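Local coordinates for deseasin MCP-01 (Pseudoalteromonas sp., PDB 3VV3), which breaks down collagen as a serine protease of the subtilisin family, probably through a Ser-His-Asp catalytic triad, at residues H108-I113 with V130-C135; V53-P58 with D86-N91; G176-A181 with P211-N216; A188-D193 with E218-L223. All coordinates share one frame; numbering follows the deposited sequence.

Overall arrangement
From the N terminus, contact 2 comes first. It closes a 27-residue loop without helix or strand between V53-P58 and D86-N91, ahead of strand 89-91. Contact 1 follows in series, joining helix 105-114 to strand 131-136 across 16 intervening residues. These two touch, because strands 89-91 and 131-136 are neighbours in the parallel sheet and share backbone bonds through G134. Contacts 3 and 4 come later, closing connections of 29 and 24 residues, and cross: their segments alternate along the chain. Both use helix 180-191, contact 3 at its start and contact 4 at its end. They meet where V222 packs on P214 and S215. Contacts 1 and 4 reach the same sheet.

Contact 1: H108-I113 with V130-C135; sequences HVSGTI and VSIVGC
S110 and I113 of helix 105-114 pack on I132 of strand 131-136, within a beta-alpha-beta unit made by strand 89-91, this helix and strand 131-136. In subtilisins this helix carries the catalytic histidine near its start. S110 lies near the probable catalytic triad without touching it. I132 reaches the helix with its long branch. CG1 stands anti to the carbonyl carbon (chi1 -65°), and the extended chain beyond (chi2 170°) puts CD1 at the helix. I132 CD1 comes 3.5 Å from the backbone S110 O and 4.1 Å from S110 CB. It also meets I113 CG2 at 4.2 Å, and so touches residues about one turn apart on the helix. The short branch, I132 CG2, sits 4.0 Å from S110 OG. That hydroxyl is bonded to G106 O, one turn back in the same helix. V48 of strand 45-50 touches S110, I113 and I132 and adds to the apolar layer. On the strand, C135 forms a disulfide with C152 of helix 146-161. Helix and sheet are therefore joined here by buried apolar packing, and the serine satisfies its polarity inside its own helix rather than across the contact.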
loop_
_atom_site.group_PDB
_atom_site.type_symbol
_atom_site.label_atom_id
_atom_site.label_comp_id
_atom_site.label_asym_id
_atom_site.label_seq_id
_atom_site.Cartn_x
_atom_site.Cartn_y
_atom_site.Cartn_z
ATOM N N HIS A 108 -7.814 -6.598 6.513
ATOM C CA HIS A 108 -7.757 -5.282 7.132
ATOM C C HIS A 108 -9.047 -4.500 6.866
ATOM O O HIS A 108 -9.672 -3.979 7.800
ATOM C CB HIS A 108 -6.520 -4.516 6.639
ATOM C CG HIS A 108 -6.159 -3.346 7.501
ATOM N ND1 HIS A 108 -6.760 -2.113 7.369
ATOM C CD2 HIS A 108 -5.260 -3.227 8.509
ATOM C CE1 HIS A 108 -6.246 -1.279 8.260
ATOM N NE2 HIS A 108 -5.336 -1.930 8.963
ATOM N N VAL A 109 -9.466 -4.428 5.604
ATOM C CA VAL A 109 -10.692 -3.704 5.293
ATOM C C VAL A 109 -11.897 -4.400 5.938
ATOM O O VAL A 109 -12.819 -3.736 6.412
ATOM C CB VAL A 109 -10.901 -3.471 3.768
ATOM C CG1 VAL A 109 -9.685 -2.772 3.165
ATOM C CG2 VAL A 109 -11.165 -4.764 3.041
ATOM N N SER A 110 -11.880 -5.732 5.973
ATOM C CA SER A 110 -12.964 -6.469 6.625
ATOM C C SER A 110 -13.129 -6.102 8.104
ATOM O O SER A 110 -14.251 -5.921 8.590
ATOM C CB SER A 110 -12.774 -7.982 6.458
ATOM O OG SER A 110 -12.836 -8.348 5.087
ATOM N N GLY A 111 -12.013 -5.987 8.819
ATOM C CA GLY A 111 -12.043 -5.617 10.231
ATOM C C GLY A 111 -12.608 -4.226 10.475
ATOM O O GLY A 111 -13.250 -3.968 11.490
ATOM N N THR A 112 -12.382 -3.317 9.536
ATOM C CA THR A 112 -12.943 -1.975 9.656
ATOM C C THR A 112 -14.464 -1.993 9.470
ATOM O O THR A 112 -15.203 -1.309 10.172
ATOM C CB THR A 112 -12.259 -1.018 8.662
ATOM O OG1 THR A 112 -10.877 -0.895 9.022
ATOM C CG2 THR A 112 -12.924 0.375 8.659
ATOM N N ILE A 113 -14.923 -2.801 8.525
ATOM C CA ILE A 113 -16.348 -3.002 8.319
ATOM C C ILE A 113 -16.997 -3.692 9.519
ATOM O O ILE A 113 -18.071 -3.281 9.970
ATOM C CB ILE A 113 -16.596 -3.867 7.061
ATOM C CG1 ILE A 113 -16.258 -3.070 5.794
ATOM C CG2 ILE A 113 -18.047 -4.364 7.015
ATOM C CD1 ILE A 113 -16.093 -3.957 4.568
ATOM N N VAL A 130 -22.324 -8.387 11.724
ATOM C CA VAL A 130 -22.594 -8.250 10.299
ATOM C C VAL A 130 -22.105 -9.548 9.669
ATOM O O VAL A 130 -21.428 -10.331 10.334
ATOM C CB VAL A 130 -21.844 -7.022 9.704
ATOM C CG1 VAL A 130 -20.326 -7.253 9.718
ATOM C CG2 VAL A 130 -22.341 -6.686 8.294
ATOM N N SER A 131 -22.453 -9.802 8.409
ATOM C CA SER A 131 -21.925 -10.967 7.708
ATOM C C SER A 131 -21.059 -10.499 6.551
ATOM O O SER A 131 -21.511 -9.734 5.709
ATOM C CB SER A 131 -23.049 -11.873 7.181
ATOM O OG SER A 131 -23.763 -12.476 8.251
ATOM N N ILE A 132 -19.816 -10.953 6.523
ATOM C CA ILE A 132 -18.890 -10.540 5.485
ATOM C C ILE A 132 -18.570 -11.708 4.567
ATOM O O ILE A 132 -18.059 -12.732 5.020
ATOM C CB ILE A 132 -17.588 -10.022 6.104
ATOM C CG1 ILE A 132 -17.870 -8.754 6.908
ATOM C CG2 ILE A 132 -16.551 -9.750 5.014
ATOM C CD1 ILE A 132 -16.696 -8.293 7.753
ATOM N N VAL A 133 -18.875 -11.548 3.281
ATOM C CA VAL A 133 -18.512 -12.545 2.271
ATOM C C VAL A 133 -17.338 -12.030 1.443
ATOM O O VAL A 133 -17.323 -10.876 1.015
ATOM C CB VAL A 133 -19.709 -12.908 1.341
ATOM C CG1 VAL A 133 -20.414 -11.661 0.826
ATOM C CG2 VAL A 133 -19.244 -13.797 0.180
ATOM N N GLY A 134 -16.341 -12.883 1.233
ATOM C CA GLY A 134 -15.159 -12.451 0.512
ATOM C C GLY A 134 -15.104 -12.971 -0.902
ATOM O O GLY A 134 -15.533 -14.092 -1.177
ATOM N N CYS A 135 -14.600 -12.143 -1.811
ATOM C CA CYS A 135 -14.156 -12.636 -3.107
ATOM C C CYS A 135 -12.727 -12.155 -3.319
ATOM O O CYS A 135 -12.455 -10.950 -3.360
ATOM C CB CYS A 135 -15.060 -12.171 -4.252
ATOM S SG CYS A 135 -14.581 -12.884 -5.857
#

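Contact 2: V53-P58 with D86-N91; sequences VDYSHP and DVHGIN. With CA (calcium ion), chain C.
Y55 and H88 meet as an offset aromatic stack. Their ring centroids are 4.2 Å apart and the planes are tilted by 27°. H88 CD2 does most of the touching: it lies 3.4 Å above the Y55 ring plane, over the ring centre. The closest atoms are Y55 CD1 and H88 CD2, at 3.5 Å. The opposite face of the imidazole is covered by V87 CG1, 3.8 Å above its plane, which sandwiches the H88 ring between tyrosine and valine. Bonds outside the stack fix both rings: Y55 OH is bonded to D98, and H88 ND1 to W65 O. The tyrosine leaves a type I turn from D54 to H57, with CG set between its backbone N and carbonyl carbon (chi1 48°). D54 OD1 holds that turn with two bonds. It takes S56 OG at 2.7 Å on its syn lone pair, and S56 N at 3.0 Å from above the carboxylate plane, an Asx turn. On the other segment, D86 OD1 binds a calcium ion at 2.3 Å, while D86 OD2 is bonded to Y155 OH. E70, D77, D79, N81 and Y83 complete the metal site. The spacing of D77, D79 and N81, followed by the Y83 carbonyl, resembles a DxDxDG-type calcium-binding loop, here leading into edge strand 89-91.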
loop_
_atom_site.group_PDB
_atom_site.type_symbol
_atom_site.label_atom_id
_atom_site.label_comp_id
_atom_site.label_asym_id
_atom_site.label_seq_id
_atom_site.Cartn_x
_atom_site.Cartn_y
_atom_site.Cartn_z
ATOM N N VAL A 53 -10.566 -12.726 2.618
ATOM C CA VAL A 53 -10.970 -12.447 3.993
ATOM C C VAL A 53 -10.460 -13.582 4.863
ATOM O O VAL A 53 -10.727 -14.743 4.576
ATOM C CB VAL A 53 -12.508 -12.399 4.129
ATOM C CG1 VAL A 53 -12.915 -12.154 5.584
ATOM C CG2 VAL A 53 -13.090 -11.318 3.213
ATOM N N ASP A 54 -9.701 -13.267 5.907
ATOM C CA ASP A 54 -9.302 -14.318 6.838
ATOM C C ASP A 54 -10.430 -14.576 7.829
ATOM O O ASP A 54 -10.444 -14.020 8.935
ATOM C CB ASP A 54 -8.020 -13.965 7.595
ATOM C CG ASP A 54 -7.547 -15.103 8.491
ATOM O OD1 ASP A 54 -8.217 -16.159 8.524
ATOM O OD2 ASP A 54 -6.509 -14.946 9.167
ATOM N N TYR A 55 -11.362 -15.435 7.421
ATOM C CA TYR A 55 -12.537 -15.762 8.222
ATOM C C TYR A 55 -12.177 -16.599 9.448
ATOM O O TYR A 55 -13.046 -16.916 10.260
ATOM C CB TYR A 55 -13.576 -16.503 7.359
ATOM C CG TYR A 55 -12.957 -17.627 6.563
ATOM C CD1 TYR A 55 -12.663 -18.847 7.164
ATOM C CD2 TYR A 55 -12.629 -17.460 5.224
ATOM C CE1 TYR A 55 -12.079 -19.870 6.451
ATOM C CE2 TYR A 55 -12.043 -18.479 4.499
ATOM C CZ TYR A 55 -11.765 -19.681 5.121
ATOM O OH TYR A 55 -11.181 -20.698 4.419
ATOM N N SER A 56 -10.902 -16.961 9.574
ATOM C CA SER A 56 -10.437 -17.734 10.732
ATOM C C SER A 56 -9.884 -16.838 11.845
ATOM O O SER A 56 -9.636 -17.299 12.959
ATOM C CB SER A 56 -9.382 -18.766 10.314
ATOM O OG SER A 56 -8.084 -18.191 10.233
ATOM N N HIS A 57 -9.684 -15.561 11.542
ATOM C CA HIS A 57 -9.214 -14.608 12.545
ATOM C C HIS A 57 -10.204 -14.537 13.714
ATOM O O HIS A 57 -11.414 -14.385 13.514
ATOM C CB HIS A 57 -9.027 -13.215 11.920
ATOM C CG HIS A 57 -8.348 -12.231 12.821
ATOM N ND1 HIS A 57 -7.143 -11.639 12.509
ATOM C CD2 HIS A 57 -8.702 -11.745 14.033
ATOM C CE1 HIS A 57 -6.789 -10.822 13.487
ATOM N NE2 HIS A 57 -7.720 -10.868 14.423
ATOM N N PRO A 58 -9.697 -14.673 14.947
ATOM C CA PRO A 58 -10.583 -14.649 16.118
ATOM C C PRO A 58 -11.493 -13.416 16.200
ATOM O O PRO A 58 -12.570 -13.497 16.805
ATOM C CB PRO A 58 -9.597 -14.674 17.293
ATOM C CG PRO A 58 -8.414 -15.418 16.760
ATOM C CD PRO A 58 -8.305 -14.999 15.305
ATOM N N ASP A 86 -18.320 -23.059 -1.758
ATOM C CA ASP A 86 -18.128 -21.649 -1.411
ATOM C C ASP A 86 -18.888 -21.285 -0.135
ATOM O O ASP A 86 -19.947 -20.659 -0.163
ATOM C CB ASP A 86 -18.482 -20.715 -2.577
ATOM C CG ASP A 86 -19.932 -20.809 -2.995
ATOM O OD1 ASP A 86 -20.423 -21.942 -3.161
ATOM O OD2 ASP A 86 -20.569 -19.750 -3.167
ATOM N N VAL A 87 -18.323 -21.701 0.987
ATOM C CA VAL A 87 -18.954 -21.513 2.279
ATOM C C VAL A 87 -18.856 -20.062 2.733
ATOM O O VAL A 87 -19.833 -19.492 3.196
ATOM C CB VAL A 87 -18.312 -22.440 3.332
ATOM C CG1 VAL A 87 -18.839 -22.116 4.735
ATOM C CG2 VAL A 87 -18.572 -23.910 2.957
ATOM N N HIS A 88 -17.678 -19.467 2.568
ATOM C CA HIS A 88 -17.435 -18.093 3.006
ATOM C C HIS A 88 -17.231 -17.113 1.852
ATOM O O HIS A 88 -17.021 -15.916 2.077
ATOM C CB HIS A 88 -16.197 -18.050 3.903
ATOM C CG HIS A 88 -16.320 -18.882 5.139
ATOM N ND1 HIS A 88 -17.297 -18.665 6.086
ATOM C CD2 HIS A 88 -15.585 -19.927 5.587
ATOM C CE1 HIS A 88 -17.160 -19.542 7.065
ATOM N NE2 HIS A 88 -16.122 -20.313 6.793
ATOM N N GLY A 89 -17.279 -17.617 0.623
ATOM C CA GLY A 89 -16.958 -16.804 -0.538
ATOM C C GLY A 89 -16.089 -17.594 -1.497
ATOM O O GLY A 89 -16.053 -18.823 -1.429
ATOM N N ILE A 90 -15.369 -16.898 -2.373
ATOM C CA ILE A 90 -14.617 -17.583 -3.417
ATOM C C ILE A 90 -13.268 -16.959 -3.702
ATOM O O ILE A 90 -12.971 -15.840 -3.269
ATOM C CB ILE A 90 -15.389 -17.604 -4.760
ATOM C CG1 ILE A 90 -15.627 -16.174 -5.270
ATOM C CG2 ILE A 90 -16.697 -18.397 -4.629
ATOM C CD1 ILE A 90 -16.032 -16.089 -6.751
ATOM N N ASN A 91 -12.458 -17.712 -4.441
ATOM C CA ASN A 91 -11.235 -17.202 -5.041
ATOM C C ASN A 91 -11.494 -17.114 -6.547
ATOM O O ASN A 91 -11.664 -18.144 -7.211
ATOM C CB ASN A 91 -10.075 -18.156 -4.727
ATOM C CG ASN A 91 -8.745 -17.697 -5.312
ATOM O OD1 ASN A 91 -8.691 -17.161 -6.418
ATOM N ND2 ASN A 91 -7.661 -17.926 -4.570
HETATM CA CA CA C . -21.683 -23.187 -4.654
#

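Contact 3: G176-A181 with P211-N216; sequences GGFSQA and PHYPSN
G176, G177 and F178 run along one edge and one face of the Y213 ring, joining the loop ahead of helix 180-191 to the loop between strands 195-199 and 222-228 of the parallel subtilisin-family sheet. G176 O lies at the edge of the Y213 ring, 3.6 Å from CD2. It also takes two waters: one reaches Y213 N, the other P211 O. G176 forms backbone bonds to the second subunit too. G177 C follows at 3.6 Å from Y213 CD2, oblique to the ring. F178 N then lies over a face of Y213, 3.5 Å above the plane and toward the rim. With CG anti to the backbone N (chi1 -176°), F178 sends its ring past the tyrosine hydroxyl. F178 CB is 4.0 Å from Y213 CZ, and Y213 CE1 lies at the phenyl edge. Y217 meets both rings. S179 N-caps the helix, its OG bonded to L182 N. On the other segment, P214 follows a cis peptide, and two side-chain bonds brace the loop. H212 N donates to N216 OD1 from above the amide C=O plane. H212 ND1 donates to S215 OG over 2.8 Å, nearly straight at 169° and in the imidazole plane.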
loop_
_atom_site.group_PDB
_atom_site.type_symbol
_atom_site.label_atom_id
_atom_site.label_comp_id
_atom_site.label_asym_id
_atom_site.label_seq_id
_atom_site.Cartn_x
_atom_site.Cartn_y
_atom_site.Cartn_z
ATOM N N GLY A 176 -5.950 0.886 -13.945
ATOM C CA GLY A 176 -6.366 0.711 -15.325
ATOM C C GLY A 176 -7.244 1.834 -15.826
ATOM O O GLY A 176 -7.476 2.828 -15.136
ATOM N N GLY A 177 -7.725 1.674 -17.053
ATOM C CA GLY A 177 -8.587 2.673 -17.643
ATOM C C GLY A 177 -10.002 2.154 -17.706
ATOM O O GLY A 177 -10.313 1.098 -17.155
ATOM N N PHE A 178 -10.857 2.903 -18.387
ATOM C CA PHE A 178 -12.252 2.524 -18.533
ATOM C C PHE A 178 -12.426 1.148 -19.177
ATOM O O PHE A 178 -11.832 0.855 -20.221
ATOM C CB PHE A 178 -12.982 3.578 -19.365
ATOM C CG PHE A 178 -14.447 3.324 -19.499
ATOM C CD1 PHE A 178 -14.928 2.482 -20.490
ATOM C CD2 PHE A 178 -15.350 3.926 -18.633
ATOM C CE1 PHE A 178 -16.278 2.237 -20.614
ATOM C CE2 PHE A 178 -16.710 3.686 -18.753
ATOM C CZ PHE A 178 -17.172 2.838 -19.748
ATOM N N SER A 179 -13.245 0.309 -18.545
ATOM C CA SER A 179 -13.640 -0.980 -19.104
ATOM C C SER A 179 -15.154 -1.039 -19.223
ATOM O O SER A 179 -15.865 -0.877 -18.236
ATOM C CB SER A 179 -13.161 -2.129 -18.207
ATOM O OG SER A 179 -13.887 -3.319 -18.483
ATOM N N GLN A 180 -15.651 -1.284 -20.431
ATOM C CA GLN A 180 -17.084 -1.418 -20.626
ATOM C C GLN A 180 -17.614 -2.652 -19.905
ATOM O O GLN A 180 -18.744 -2.652 -19.406
ATOM C CB GLN A 180 -17.432 -1.497 -22.116
ATOM C CG GLN A 180 -18.924 -1.370 -22.375
ATOM C CD GLN A 180 -19.476 -0.042 -21.887
ATOM O OE1 GLN A 180 -19.072 1.022 -22.355
ATOM N NE2 GLN A 180 -20.416 -0.099 -20.948
ATOM N N ALA A 181 -16.815 -3.717 -19.880
ATOM C CA ALA A 181 -17.211 -4.942 -19.195
ATOM C C ALA A 181 -17.387 -4.684 -17.703
ATOM O O ALA A 181 -18.332 -5.183 -17.089
ATOM C CB ALA A 181 -16.190 -6.058 -19.431
ATOM N N PRO A 211 -8.790 10.659 -14.392
ATOM C CA PRO A 211 -9.709 9.596 -13.967
ATOM C C PRO A 211 -9.010 8.369 -13.380
ATOM O O PRO A 211 -7.953 7.953 -13.849
ATOM C CB PRO A 211 -10.443 9.230 -15.262
ATOM C CG PRO A 211 -10.393 10.488 -16.072
ATOM C CD PRO A 211 -9.041 11.076 -15.783
ATOM N N HIS A 212 -9.634 7.810 -12.350
ATOM C CA HIS A 212 -9.142 6.657 -11.616
ATOM C C HIS A 212 -10.301 5.680 -11.580
ATOM O O HIS A 212 -11.429 6.077 -11.297
ATOM C CB HIS A 212 -8.773 7.098 -10.196
ATOM C CG HIS A 212 -8.512 5.975 -9.237
ATOM N ND1 HIS A 212 -9.495 5.445 -8.425
ATOM C CD2 HIS A 212 -7.369 5.321 -8.917
ATOM C CE1 HIS A 212 -8.974 4.493 -7.670
ATOM N NE2 HIS A 212 -7.683 4.401 -7.945
ATOM N N TYR A 213 -10.035 4.409 -11.880
ATOM C CA TYR A 213 -11.094 3.397 -11.912
ATOM C C TYR A 213 -10.890 2.343 -10.831
ATOM O O TYR A 213 -9.754 1.984 -10.530
ATOM C CB TYR A 213 -11.184 2.774 -13.321
ATOM C CG TYR A 213 -11.627 3.813 -14.316
ATOM C CD1 TYR A 213 -12.974 4.139 -14.443
ATOM C CD2 TYR A 213 -10.706 4.521 -15.073
ATOM C CE1 TYR A 213 -13.393 5.111 -15.317
ATOM C CE2 TYR A 213 -11.120 5.504 -15.958
ATOM C CZ TYR A 213 -12.469 5.794 -16.071
ATOM O OH TYR A 213 -12.915 6.768 -16.942
ATOM N N PRO A 214 -11.989 1.823 -10.254
ATOM C CA PRO A 214 -13.386 2.061 -10.649
ATOM C C PRO A 214 -14.070 3.300 -10.060
ATOM O O PRO A 214 -15.246 3.505 -10.351
ATOM C CB PRO A 214 -14.110 0.804 -10.137
ATOM C CG PRO A 214 -13.299 0.395 -8.924
ATOM C CD PRO A 214 -11.863 0.692 -9.314
ATOM N N SER A 215 -13.385 4.110 -9.264
ATOM C CA SER A 215 -14.096 5.214 -8.606
ATOM C C SER A 215 -14.683 6.235 -9.589
ATOM O O SER A 215 -15.708 6.844 -9.294
ATOM C CB SER A 215 -13.233 5.900 -7.545
ATOM O OG SER A 215 -12.062 6.426 -8.116
ATOM N N ASN A 216 -14.060 6.405 -10.756
ATOM C CA ASN A 216 -14.575 7.351 -11.753
ATOM C C ASN A 216 -15.750 6.839 -12.600
ATOM O O ASN A 216 -16.307 7.605 -13.392
ATOM C CB ASN A 216 -13.458 7.879 -12.677
ATOM C CG ASN A 216 -12.806 9.154 -12.157
ATOM O OD1 ASN A 216 -12.118 9.144 -11.139
ATOM N ND2 ASN A 216 -13.020 10.265 -12.863
HETATM O O HOH W 1 -7.275 3.951 -12.581
HETATM O O HOH W 2 -7.143 5.653 -15.651
#

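Contact 4: A188-D193 with E218-L223; sequences ASEQAD and ENDNVL
E190 stands with CG anti to its backbone N (chi1 -175°) and stays extended to the carboxylate, which carries it obliquely across the side chain of N221. N221 has CG between its backbone N and carbonyl carbon, and this turns the amide back toward the helix. The carboxylate of E190 and the amide of N221 are stacked, with planes only 13° apart. The closest side-chain approach of this pair is E190 CB to N221 CG, 3.6 Å. At the inner end, N221 ND2 donates to S189 OG over 3.0 Å. The bond is bent (135°), although OG lies in the amide plane. ND2 is also bonded to I194 O, and S189 OG to I186 O, so the buried amide nitrogen and hydroxyl each have two partners. At the outer end E190 meets D220 through water. One water donates to E190 OE1 (2.7 Å) and accepts from D220 N (2.8 Å). A second donates to both E190 OE2 and D220 OD2. These carboxylate oxygens are 4.4 Å apart, and the shared water probably eases their like charges. The helix ends at D193 in a Schellman motif. The contact ties the end of helix 180-191 to the type I turn N219-V222 that leads into strand 222-228. N221 pairs its backbone with F196 of strand 195-199 and touches T292 of helix 292-301, while S189 packs on V157 of helix 146-161.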
loop_
_atom_site.group_PDB
_atom_site.type_symbol
_atom_site.label_atom_id
_atom_site.label_comp_id
_atom_site.label_asym_id
_atom_site.label_seq_id
_atom_site.Cartn_x
_atom_site.Cartn_y
_atom_site.Cartn_z
ATOM N N ALA A 188 -25.149 -4.056 -13.603
ATOM C CA ALA A 188 -25.941 -5.196 -13.161
ATOM C C ALA A 188 -26.108 -5.175 -11.649
ATOM O O ALA A 188 -27.169 -5.527 -11.132
ATOM C CB ALA A 188 -25.320 -6.515 -13.606
ATOM N N SER A 189 -25.051 -4.782 -10.938
ATOM C CA SER A 189 -25.141 -4.679 -9.491
ATOM C C SER A 189 -26.167 -3.609 -9.094
ATOM O O SER A 189 -26.883 -3.768 -8.098
ATOM C CB SER A 189 -23.766 -4.418 -8.851
ATOM O OG SER A 189 -23.348 -3.081 -9.042
ATOM N N GLU A 190 -26.259 -2.531 -9.870
ATOM C CA GLU A 190 -27.261 -1.507 -9.581
ATOM C C GLU A 190 -28.671 -2.067 -9.712
ATOM O O GLU A 190 -29.536 -1.773 -8.894
ATOM C CB GLU A 190 -27.111 -0.272 -10.482
ATOM C CG GLU A 190 -28.095 0.837 -10.083
ATOM C CD GLU A 190 -27.928 2.124 -10.868
ATOM O OE1 GLU A 190 -27.123 2.154 -11.822
ATOM O OE2 GLU A 190 -28.617 3.114 -10.525
ATOM N N GLN A 191 -28.913 -2.873 -10.740
ATOM C CA GLN A 191 -30.254 -3.422 -10.923
ATOM C C GLN A 191 -30.600 -4.367 -9.766
ATOM O O GLN A 191 -31.776 -4.577 -9.459
ATOM C CB GLN A 191 -30.403 -4.133 -12.281
ATOM C CG GLN A 191 -29.839 -3.369 -13.487
ATOM C CD GLN A 191 -30.247 -1.899 -13.539
ATOM O OE1 GLN A 191 -31.435 -1.563 -13.533
ATOM N NE2 GLN A 191 -29.252 -1.011 -13.611
ATOM N N ALA A 192 -29.570 -4.913 -9.118
ATOM C CA ALA A 192 -29.750 -5.805 -7.968
ATOM C C ALA A 192 -29.823 -5.071 -6.624
ATOM O O ALA A 192 -29.879 -5.704 -5.565
ATOM C CB ALA A 192 -28.639 -6.859 -7.934
ATOM N N ASP A 193 -29.809 -3.741 -6.673
ATOM C CA ASP A 193 -29.898 -2.878 -5.486
ATOM C C ASP A 193 -28.663 -2.935 -4.597
ATOM O O ASP A 193 -28.764 -2.936 -3.368
ATOM C CB ASP A 193 -31.166 -3.174 -4.673
ATOM C CG ASP A 193 -32.439 -3.028 -5.502
ATOM O OD1 ASP A 193 -32.566 -2.033 -6.242
ATOM O OD2 ASP A 193 -33.315 -3.918 -5.407
ATOM N N GLU A 218 -19.265 6.408 -13.810
ATOM C CA GLU A 218 -20.373 7.337 -13.570
ATOM C C GLU A 218 -21.676 6.649 -13.143
ATOM O O GLU A 218 -22.705 7.302 -12.910
ATOM C CB GLU A 218 -20.595 8.204 -14.807
ATOM C CG GLU A 218 -19.443 9.169 -15.082
ATOM C CD GLU A 218 -19.611 9.906 -16.392
ATOM O OE1 GLU A 218 -20.598 9.631 -17.106
ATOM O OE2 GLU A 218 -18.758 10.759 -16.712
ATOM N N ASN A 219 -21.622 5.326 -13.022
ATOM C CA ASN A 219 -22.748 4.555 -12.520
ATOM C C ASN A 219 -23.310 5.183 -11.243
ATOM O O ASN A 219 -22.561 5.543 -10.332
ATOM C CB ASN A 219 -22.311 3.109 -12.263
ATOM C CG ASN A 219 -21.846 2.398 -13.528
ATOM O OD1 ASN A 219 -22.463 1.421 -13.954
ATOM N ND2 ASN A 219 -20.768 2.881 -14.133
ATOM N N ASP A 220 -24.629 5.330 -11.169
ATOM C CA ASP A 220 -25.233 5.994 -10.013
ATOM C C ASP A 220 -24.997 5.290 -8.668
ATOM O O ASP A 220 -25.034 5.935 -7.617
ATOM C CB ASP A 220 -26.730 6.217 -10.224
ATOM C CG ASP A 220 -27.024 7.324 -11.221
ATOM O OD1 ASP A 220 -26.232 8.291 -11.302
ATOM O OD2 ASP A 220 -28.058 7.229 -11.917
ATOM N N ASN A 221 -24.765 3.979 -8.686
ATOM C CA ASN A 221 -24.591 3.248 -7.426
ATOM C C ASN A 221 -23.137 3.207 -6.950
ATOM O O ASN A 221 -22.828 2.594 -5.930
ATOM C CB ASN A 221 -25.141 1.822 -7.529
ATOM C CG ASN A 221 -24.393 0.990 -8.548
ATOM O OD1 ASN A 221 -23.981 1.497 -9.593
ATOM N ND2 ASN A 221 -24.213 -0.294 -8.252
ATOM N N VAL A 222 -22.244 3.852 -7.691
ATOM C CA VAL A 222 -20.855 3.961 -7.250
ATOM C C VAL A 222 -20.725 5.100 -6.242
ATOM O O VAL A 222 -21.149 6.225 -6.512
ATOM C CB VAL A 222 -19.898 4.204 -8.446
ATOM C CG1 VAL A 222 -18.498 4.576 -7.966
ATOM C CG2 VAL A 222 -19.856 2.971 -9.362
ATOM N N LEU A 223 -20.155 4.803 -5.077
ATOM C CA LEU A 223 -19.932 5.813 -4.054
ATOM C C LEU A 223 -18.423 5.895 -3.827
ATOM O O LEU A 223 -17.819 4.956 -3.325
ATOM C CB LEU A 223 -20.693 5.447 -2.776
ATOM C CG LEU A 223 -20.470 6.284 -1.508
ATOM C CD1 LEU A 223 -20.667 7.770 -1.774
ATOM C CD2 LEU A 223 -21.385 5.807 -0.390
HETATM O O HOH W 3 -26.284 4.292 -13.240
HETATM O O HOH W 4 -29.531 5.046 -12.190
#